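Side-chain contacts in pyruvate synthase subunit porC (Thermotoga maritima MSB8, PDB 2RAA), which forms the gamma subunit of the heterotetrameric pyruvate synthase, which oxidises pyruvate with coenzyme A to acetyl-CoA and carbon dioxide, passing electrons to ferredoxin: residues S36-E41 with P152-L157; G108-N113 with E119-K124. One frame throughout, in Å; residues are numbered along the deposited sequence.

Interaction 1. Residues S36-E41 with P152-L157; sequences SQMLAE and PMLGAL
Leu154 is the bump of this interface, and the hollow that takes it lies between Met38 (present as selenomethionine) and Leu39, where two helices of an alpha/beta fold pack on one face of a mixed sheet. The axes of the short segments 36-41 and 152-157 approach to 10.8 Å and cross at -44°, a separation wide enough for side chains from both helices to fill the gap. Leu154 forks into it. One methyl, CD1, goes to Met38 and lies 3.8 Å from SE, with CB and CE of the same residue also touching it, because the Met38 chain is extended through its first two torsions and then bends at the third (chi3 -30°), bringing its end round the methyl. The other branch, CD2, rests 4.0 Å from CB of Leu39, low on that side chain. Leu39 is a bump in turn: its CD2 branch turns to Leu157, the two chains meeting at about a right angle. Leu39 also packs on Asn69 and Ile71 of strand 64-72, while Leu157 leans on Leu111 of strand 109-113. The last touch is between single methyls, Leu39 CD2 and Leu157 CD2, 3.8 Å apart.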
ATOM      1  N   SER A  36       1.004  -4.023   5.401  1.00 49.79           N
ATOM      2  CA  SER A  36       1.077  -3.144   6.529  1.00 53.06           C
ATOM      3  C   SER A  36       2.148  -3.637   7.520  1.00 52.94           C
ATOM      4  O   SER A  36       3.037  -2.875   7.920  1.00 48.49           O
ATOM      5  CB  SER A  36      -0.291  -3.100   7.175  1.00 51.93           C
ATOM      6  OG  SER A  36      -0.247  -2.335   8.340  1.00 64.96           O
ATOM      7  N   GLN A  37       2.098  -4.917   7.888  1.00 52.13           N
ATOM      8  CA  GLN A  37       3.093  -5.462   8.807  1.00 53.76           C
ATOM      9  C   GLN A  37       4.482  -5.278   8.283  1.00 55.88           C
ATOM     10  O   GLN A  37       5.361  -4.808   8.996  1.00 58.54           O
ATOM     11  CB  GLN A  37       2.862  -6.947   9.083  1.00 59.75           C
ATOM     12  CG  GLN A  37       1.787  -7.209  10.148  1.00 68.74           C
ATOM     13  CD  GLN A  37       2.304  -6.907  11.548  1.00 83.74           C
ATOM     14  OE1 GLN A  37       3.222  -7.594  12.050  1.00 91.40           O
ATOM     15  NE2 GLN A  37       1.732  -5.869  12.186  1.00 77.27           N
HETATM   16  N   MSE A  38       4.667  -5.621   7.019  1.00 56.22           N
HETATM   17  CA  MSE A  38       5.978  -5.621   6.369  1.00 56.56           C
HETATM   18  C   MSE A  38       6.608  -4.245   6.308  1.00 55.80           C
HETATM   19  O   MSE A  38       7.819  -4.066   6.481  1.00 51.87           O
HETATM   20  CB  MSE A  38       5.803  -6.174   4.948  1.00 59.12           C
HETATM   21  CG  MSE A  38       7.043  -6.795   4.376  1.00 63.32           C
HETATM   22 SE   MSE A  38       6.793  -7.472   2.574  0.75 62.84          SE
HETATM   23  CE  MSE A  38       4.889  -8.003   2.511  1.00 59.91           C
ATOM     24  N   LEU A  39       5.760  -3.254   6.073  1.00 55.13           N
ATOM     25  CA  LEU A  39       6.220  -1.908   6.003  1.00 52.76           C
ATOM     26  C   LEU A  39       6.705  -1.565   7.406  1.00 56.53           C
ATOM     27  O   LEU A  39       7.836  -1.137   7.592  1.00 53.79           O
ATOM     28  CB  LEU A  39       5.073  -1.012   5.570  1.00 51.99           C
ATOM     29  CG  LEU A  39       5.377   0.461   5.654  1.00 49.93           C
ATOM     30  CD1 LEU A  39       6.633   0.767   4.832  1.00 47.05           C
ATOM     31  CD2 LEU A  39       4.152   1.208   5.164  1.00 45.30           C
ATOM     32  N   ALA A  40       5.845  -1.809   8.397  1.00 56.50           N
ATOM     33  CA  ALA A  40       6.184  -1.572   9.802  1.00 55.16           C
ATOM     34  C   ALA A  40       7.498  -2.289  10.134  1.00 52.64           C
ATOM     35  O   ALA A  40       8.452  -1.690  10.644  1.00 50.36           O
ATOM     36  CB  ALA A  40       5.015  -2.049  10.742  1.00 52.51           C
ATOM     37  N   GLU A  41       7.555  -3.568   9.823  1.00 54.73           N
ATOM     38  CA  GLU A  41       8.804  -4.334  10.078  1.00 55.57           C
ATOM     39  C   GLU A  41      10.023  -3.703   9.438  1.00 52.81           C
ATOM     40  O   GLU A  41      11.076  -3.644  10.059  1.00 58.65           O
ATOM     41  CB  GLU A  41       8.631  -5.804   9.708  1.00 56.34           C
ATOM     42  CG  GLU A  41       8.083  -6.581  10.879  1.00 67.77           C
ATOM     43  CD  GLU A  41       7.409  -7.881  10.522  1.00 84.00           C
ATOM     44  OE1 GLU A  41       7.516  -8.336   9.352  1.00 94.09           O
ATOM     45  OE2 GLU A  41       6.753  -8.436  11.446  1.00 91.40           O
ATOM     46  N   PRO A 152       3.398  -5.269  -4.982  1.00 44.55           N
ATOM     47  CA  PRO A 152       3.565  -4.088  -5.826  1.00 42.43           C
ATOM     48  C   PRO A 152       2.979  -2.818  -5.216  1.00 42.24           C
ATOM     49  O   PRO A 152       3.507  -1.723  -5.436  1.00 44.00           O
ATOM     50  CB  PRO A 152       2.829  -4.474  -7.113  1.00 47.47           C
ATOM     51  CG  PRO A 152       2.849  -5.981  -7.132  1.00 42.11           C
ATOM     52  CD  PRO A 152       2.640  -6.334  -5.671  1.00 43.47           C
HETATM   53  N   MSE A 153       1.895  -2.922  -4.456  1.00 44.97           N
HETATM   54  CA  MSE A 153       1.342  -1.722  -3.808  1.00 44.95           C
HETATM   55  C   MSE A 153       2.341  -1.174  -2.779  1.00 48.69           C
HETATM   56  O   MSE A 153       2.528   0.047  -2.635  1.00 47.21           O
HETATM   57  CB  MSE A 153      -0.011  -1.996  -3.187  1.00 47.14           C
HETATM   58  CG  MSE A 153      -1.105  -2.224  -4.206  1.00 45.98           C
HETATM   59 SE   MSE A 153      -1.477  -0.723  -5.341  0.75 45.43          SE
HETATM   60  CE  MSE A 153      -2.660   0.304  -4.103  1.00 51.34           C
ATOM     61  N   LEU A 154       3.010  -2.070  -2.071  1.00 48.00           N
ATOM     62  CA  LEU A 154       4.078  -1.611  -1.188  1.00 46.18           C
ATOM     63  C   LEU A 154       5.148  -0.870  -1.933  1.00 45.10           C
ATOM     64  O   LEU A 154       5.628   0.155  -1.478  1.00 42.71           O
ATOM     65  CB  LEU A 154       4.742  -2.792  -0.499  1.00 49.98           C
ATOM     66  CG  LEU A 154       4.426  -2.978   0.951  1.00 55.36           C
ATOM     67  CD1 LEU A 154       5.164  -4.204   1.367  1.00 60.46           C
ATOM     68  CD2 LEU A 154       4.923  -1.739   1.667  1.00 50.53           C
ATOM     69  N   GLY A 155       5.608  -1.428  -3.038  1.00 42.74           N
ATOM     70  CA  GLY A 155       6.642  -0.766  -3.826  1.00 40.14           C
ATOM     71  C   GLY A 155       6.189   0.584  -4.340  1.00 40.70           C
ATOM     72  O   GLY A 155       6.904   1.587  -4.254  1.00 40.34           O
ATOM     73  N   ALA A 156       4.997   0.627  -4.889  1.00 41.92           N
ATOM     74  CA  ALA A 156       4.347   1.906  -5.247  1.00 41.86           C
ATOM     75  C   ALA A 156       4.353   2.883  -4.093  1.00 42.98           C
ATOM     76  O   ALA A 156       4.677   4.039  -4.263  1.00 43.22           O
ATOM     77  CB  ALA A 156       2.947   1.692  -5.709  1.00 42.60           C
ATOM     78  N   LEU A 157       3.997   2.406  -2.909  1.00 45.12           N
ATOM     79  CA  LEU A 157       3.958   3.253  -1.708  1.00 46.55           C
ATOM     80  C   LEU A 157       5.289   3.880  -1.367  1.00 48.20           C
ATOM     81  O   LEU A 157       5.372   5.067  -1.008  1.00 50.52           O
ATOM     82  CB  LEU A 157       3.529   2.405  -0.519  1.00 47.13           C
ATOM     83  CG  LEU A 157       3.205   3.119   0.797  1.00 47.52           C
ATOM     84  CD1 LEU A 157       2.143   4.234   0.649  1.00 39.89           C
ATOM     85  CD2 LEU A 157       2.793   2.041   1.736  1.00 43.81           C
TER

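Interaction 2. Residues G108-N113 with E119-K124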
ATOM      1  N   GLY A 108      -2.103  15.308   0.798  1.00 63.91           N
ATOM      2  CA  GLY A 108      -1.912  13.869   0.984  1.00 61.16           C
ATOM      3  C   GLY A 108      -2.040  13.095  -0.320  1.00 59.42           C
ATOM      4  O   GLY A 108      -2.309  13.700  -1.354  1.00 59.00           O
ATOM      5  N   ILE A 109      -1.883  11.760  -0.260  1.00 57.11           N
ATOM      6  CA  ILE A 109      -1.878  10.908  -1.454  1.00 53.52           C
ATOM      7  C   ILE A 109      -2.925   9.839  -1.395  1.00 52.91           C
ATOM      8  O   ILE A 109      -3.120   9.205  -0.383  1.00 53.47           O
ATOM      9  CB  ILE A 109      -0.505  10.181  -1.652  1.00 52.82           C
ATOM     10  CG1 ILE A 109       0.603  11.211  -1.882  1.00 55.09           C
ATOM     11  CG2 ILE A 109      -0.558   9.179  -2.810  1.00 47.55           C
ATOM     12  CD1 ILE A 109       1.986  10.625  -2.114  1.00 53.69           C
ATOM     13  N   LEU A 110      -3.586   9.624  -2.516  1.00 52.12           N
ATOM     14  CA  LEU A 110      -4.498   8.509  -2.660  1.00 50.61           C
ATOM     15  C   LEU A 110      -3.806   7.586  -3.658  1.00 50.66           C
ATOM     16  O   LEU A 110      -3.563   7.963  -4.799  1.00 47.57           O
ATOM     17  CB  LEU A 110      -5.856   8.973  -3.141  1.00 47.17           C
ATOM     18  CG  LEU A 110      -6.899   7.948  -3.511  1.00 53.28           C
ATOM     19  CD1 LEU A 110      -7.139   6.927  -2.398  1.00 51.67           C
ATOM     20  CD2 LEU A 110      -8.180   8.711  -3.868  1.00 58.78           C
ATOM     21  N   LEU A 111      -3.449   6.394  -3.188  1.00 48.40           N
ATOM     22  CA  LEU A 111      -2.744   5.408  -3.997  1.00 45.54           C
ATOM     23  C   LEU A 111      -3.726   4.258  -4.240  1.00 47.80           C
ATOM     24  O   LEU A 111      -4.365   3.780  -3.283  1.00 49.06           O
ATOM     25  CB  LEU A 111      -1.468   4.947  -3.257  1.00 44.44           C
ATOM     26  CG  LEU A 111      -0.722   3.730  -3.832  1.00 41.97           C
ATOM     27  CD1 LEU A 111      -0.201   3.993  -5.244  1.00 45.19           C
ATOM     28  CD2 LEU A 111       0.368   3.254  -2.867  1.00 35.67           C
ATOM     29  N   VAL A 112      -3.862   3.831  -5.504  1.00 49.62           N
ATOM     30  CA  VAL A 112      -4.878   2.840  -5.900  1.00 48.18           C
ATOM     31  C   VAL A 112      -4.348   1.794  -6.874  1.00 48.86           C
ATOM     32  O   VAL A 112      -3.557   2.084  -7.754  1.00 48.39           O
ATOM     33  CB  VAL A 112      -6.152   3.526  -6.514  1.00 48.11           C
ATOM     34  CG1 VAL A 112      -7.321   2.546  -6.633  1.00 42.57           C
ATOM     35  CG2 VAL A 112      -6.604   4.718  -5.666  1.00 49.60           C
ATOM     36  N   ASN A 113      -4.814   0.560  -6.678  1.00 50.33           N
ATOM     37  CA  ASN A 113      -4.513  -0.588  -7.533  1.00 48.58           C
ATOM     38  C   ASN A 113      -5.625  -0.558  -8.534  1.00 52.51           C
ATOM     39  O   ASN A 113      -6.757  -0.939  -8.235  1.00 49.15           O
ATOM     40  CB  ASN A 113      -4.573  -1.911  -6.742  1.00 46.89           C
ATOM     41  CG  ASN A 113      -4.554  -3.149  -7.639  1.00 48.69           C
ATOM     42  OD1 ASN A 113      -3.948  -3.145  -8.696  1.00 48.12           O
ATOM     43  ND2 ASN A 113      -5.183  -4.232  -7.176  1.00 42.59           N
ATOM     44  N   GLU A 119      -8.946  10.522 -13.428  1.00 69.97           N
ATOM     45  CA  GLU A 119     -10.298  11.071 -13.546  1.00 70.52           C
ATOM     46  C   GLU A 119     -11.356  10.119 -12.991  1.00 68.41           C
ATOM     47  O   GLU A 119     -12.279  10.552 -12.313  1.00 67.16           O
ATOM     48  CB  GLU A 119     -10.607  11.399 -15.012  1.00 70.84           C
ATOM     49  CG  GLU A 119     -11.848  12.245 -15.222  1.00 71.55           C
ATOM     50  CD  GLU A 119     -12.040  12.640 -16.688  1.00 74.00           C
ATOM     51  OE1 GLU A 119     -11.771  11.792 -17.582  1.00 76.72           O
ATOM     52  OE2 GLU A 119     -12.472  13.797 -16.939  1.00 79.11           O
ATOM     53  N   PHE A 120     -11.220   8.827 -13.283  1.00 68.01           N
ATOM     54  CA  PHE A 120     -12.148   7.825 -12.750  1.00 67.80           C
ATOM     55  C   PHE A 120     -12.108   7.783 -11.224  1.00 66.55           C
ATOM     56  O   PHE A 120     -13.147   7.752 -10.554  1.00 65.33           O
ATOM     57  CB  PHE A 120     -11.834   6.430 -13.301  1.00 68.40           C
ATOM     58  CG  PHE A 120     -12.599   5.342 -12.619  1.00 69.11           C
ATOM     59  CD1 PHE A 120     -13.962   5.207 -12.823  1.00 74.05           C
ATOM     60  CD2 PHE A 120     -11.969   4.471 -11.743  1.00 72.60           C
ATOM     61  CE1 PHE A 120     -14.684   4.205 -12.175  1.00 77.13           C
ATOM     62  CE2 PHE A 120     -12.675   3.469 -11.096  1.00 73.19           C
ATOM     63  CZ  PHE A 120     -14.032   3.329 -11.313  1.00 73.62           C
ATOM     64  N   VAL A 121     -10.890   7.779 -10.692  1.00 65.96           N
ATOM     65  CA  VAL A 121     -10.671   7.722  -9.250  1.00 65.74           C
ATOM     66  C   VAL A 121     -11.228   8.979  -8.574  1.00 66.99           C
ATOM     67  O   VAL A 121     -11.819   8.919  -7.493  1.00 66.43           O
ATOM     68  CB  VAL A 121      -9.164   7.577  -8.921  1.00 65.83           C
ATOM     69  CG1 VAL A 121      -8.943   7.577  -7.402  1.00 64.15           C
ATOM     70  CG2 VAL A 121      -8.590   6.313  -9.568  1.00 57.41           C
ATOM     71  N   ARG A 122     -11.028  10.114  -9.233  1.00 67.40           N
ATOM     72  CA  ARG A 122     -11.524  11.400  -8.758  1.00 67.69           C
ATOM     73  C   ARG A 122     -13.042  11.416  -8.675  1.00 66.60           C
ATOM     74  O   ARG A 122     -13.605  11.977  -7.745  1.00 65.09           O
ATOM     75  CB  ARG A 122     -11.070  12.491  -9.713  1.00 68.76           C
ATOM     76  CG  ARG A 122     -10.491  13.702  -9.032  1.00 76.30           C
ATOM     77  CD  ARG A 122      -9.332  14.255  -9.851  1.00 86.93           C
ATOM     78  NE  ARG A 122      -8.241  14.717  -8.994  1.00 93.07           N
ATOM     79  CZ  ARG A 122      -6.988  14.894  -9.405  1.00 96.96           C
ATOM     80  NH1 ARG A 122      -6.645  14.643 -10.674  1.00 99.96           N
ATOM     81  NH2 ARG A 122      -6.077  15.316  -8.536  1.00 95.47           N
ATOM     82  N   LYS A 123     -13.692  10.803  -9.662  1.00 67.67           N
ATOM     83  CA  LYS A 123     -15.155  10.741  -9.727  1.00 67.92           C
ATOM     84  C   LYS A 123     -15.687   9.895  -8.597  1.00 67.23           C
ATOM     85  O   LYS A 123     -16.625  10.296  -7.912  1.00 66.80           O
ATOM     86  CB  LYS A 123     -15.631  10.148 -11.067  1.00 69.29           C
ATOM     87  CG  LYS A 123     -17.160  10.119 -11.263  1.00 67.75           C
ATOM     88  N   LYS A 124     -15.082   8.726  -8.411  1.00 65.61           N
ATOM     89  CA  LYS A 124     -15.524   7.773  -7.387  1.00 65.24           C
ATOM     90  C   LYS A 124     -15.340   8.266  -5.945  1.00 63.33           C
ATOM     91  O   LYS A 124     -16.133   7.926  -5.063  1.00 61.41           O
ATOM     92  CB  LYS A 124     -14.810   6.421  -7.584  1.00 66.11           C
ATOM     93  CG  LYS A 124     -15.506   5.487  -8.562  1.00 66.44           C
ATOM     94  CD  LYS A 124     -16.607   4.710  -7.851  1.00 73.22           C
ATOM     95  CE  LYS A 124     -17.495   3.904  -8.804  1.00 76.09           C
ATOM     96  NZ  LYS A 124     -18.466   4.760  -9.557  1.00 79.74           N
TER
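Leu110, Val112 and Val121 show how a strand and the helix that follows it can be joined by very few atoms. Along 108-113 the strand proper begins at Ile109, and the first residue to meet the helix is Leu110. Its CG is anti to the backbone N (chi1 173°), which carries the branched end out toward helix 118-125, and there CD2 comes 3.8 Å from CG1 of Val121, the two side chains reaching for each other tip to tip. Phe127 and Val101 also touch Leu110, adding to the apolar surroundings of this side chain. Leu111 points to the opposite face of the sheet. At Val112 the strand returns to the helix with a shorter branch: CG2, the methyl beside the backbone N, lies 4.1 Å from the same Val121 CG1. Here the two valines pass alongside one another, pointing opposite ways. The strand methyls Leu110 CD2 and Val112 CG2 are 4.7 Å apart, so the single Val121 methyl bridges the two positions, and it is set there by the anti placement of CG1 about the first torsion (chi1 178°). The contact is purely apolar and all three residues are buried. The strand ends at Asn113, whose side-chain amide is gripped by several partners: OD1 accepts from Ala136 N, and ND2 donates to Ile91 O and is hydrogen-bonded to Thr137 OG1. Val121 also touches Ile131 of strand 130-134. Helix 118-125 thus lies over both 109-113 and 130-134, neighbouring parallel strands of the sheet, which is the beta-alpha-beta unit from which such alpha/beta folds are built.

Both interactions are built round one mixed sheet, their centres about 19 Å apart: interaction 1 joins two helices that pack on it, interaction 2 joins one of its strands to a helix. Strand 109-113 is the element between them: Leu111 faces helix 150-161 of interaction 1, whereas its neighbours Leu110 and Val112 face helix 118-125, so the two contacts occupy opposite faces. Segments 152-157 and 108-113 also touch directly, Met153 CE lying 3.4 Å from Asn113 N. Along the chain interaction 2, with five residues between its segments, is nested inside the long loop closed by interaction 1. The sheet is thereby layered with helices on both sides, a compact alpha/beta sandwich within the pyruvate ferredoxin/flavodoxin oxidoreductase family region.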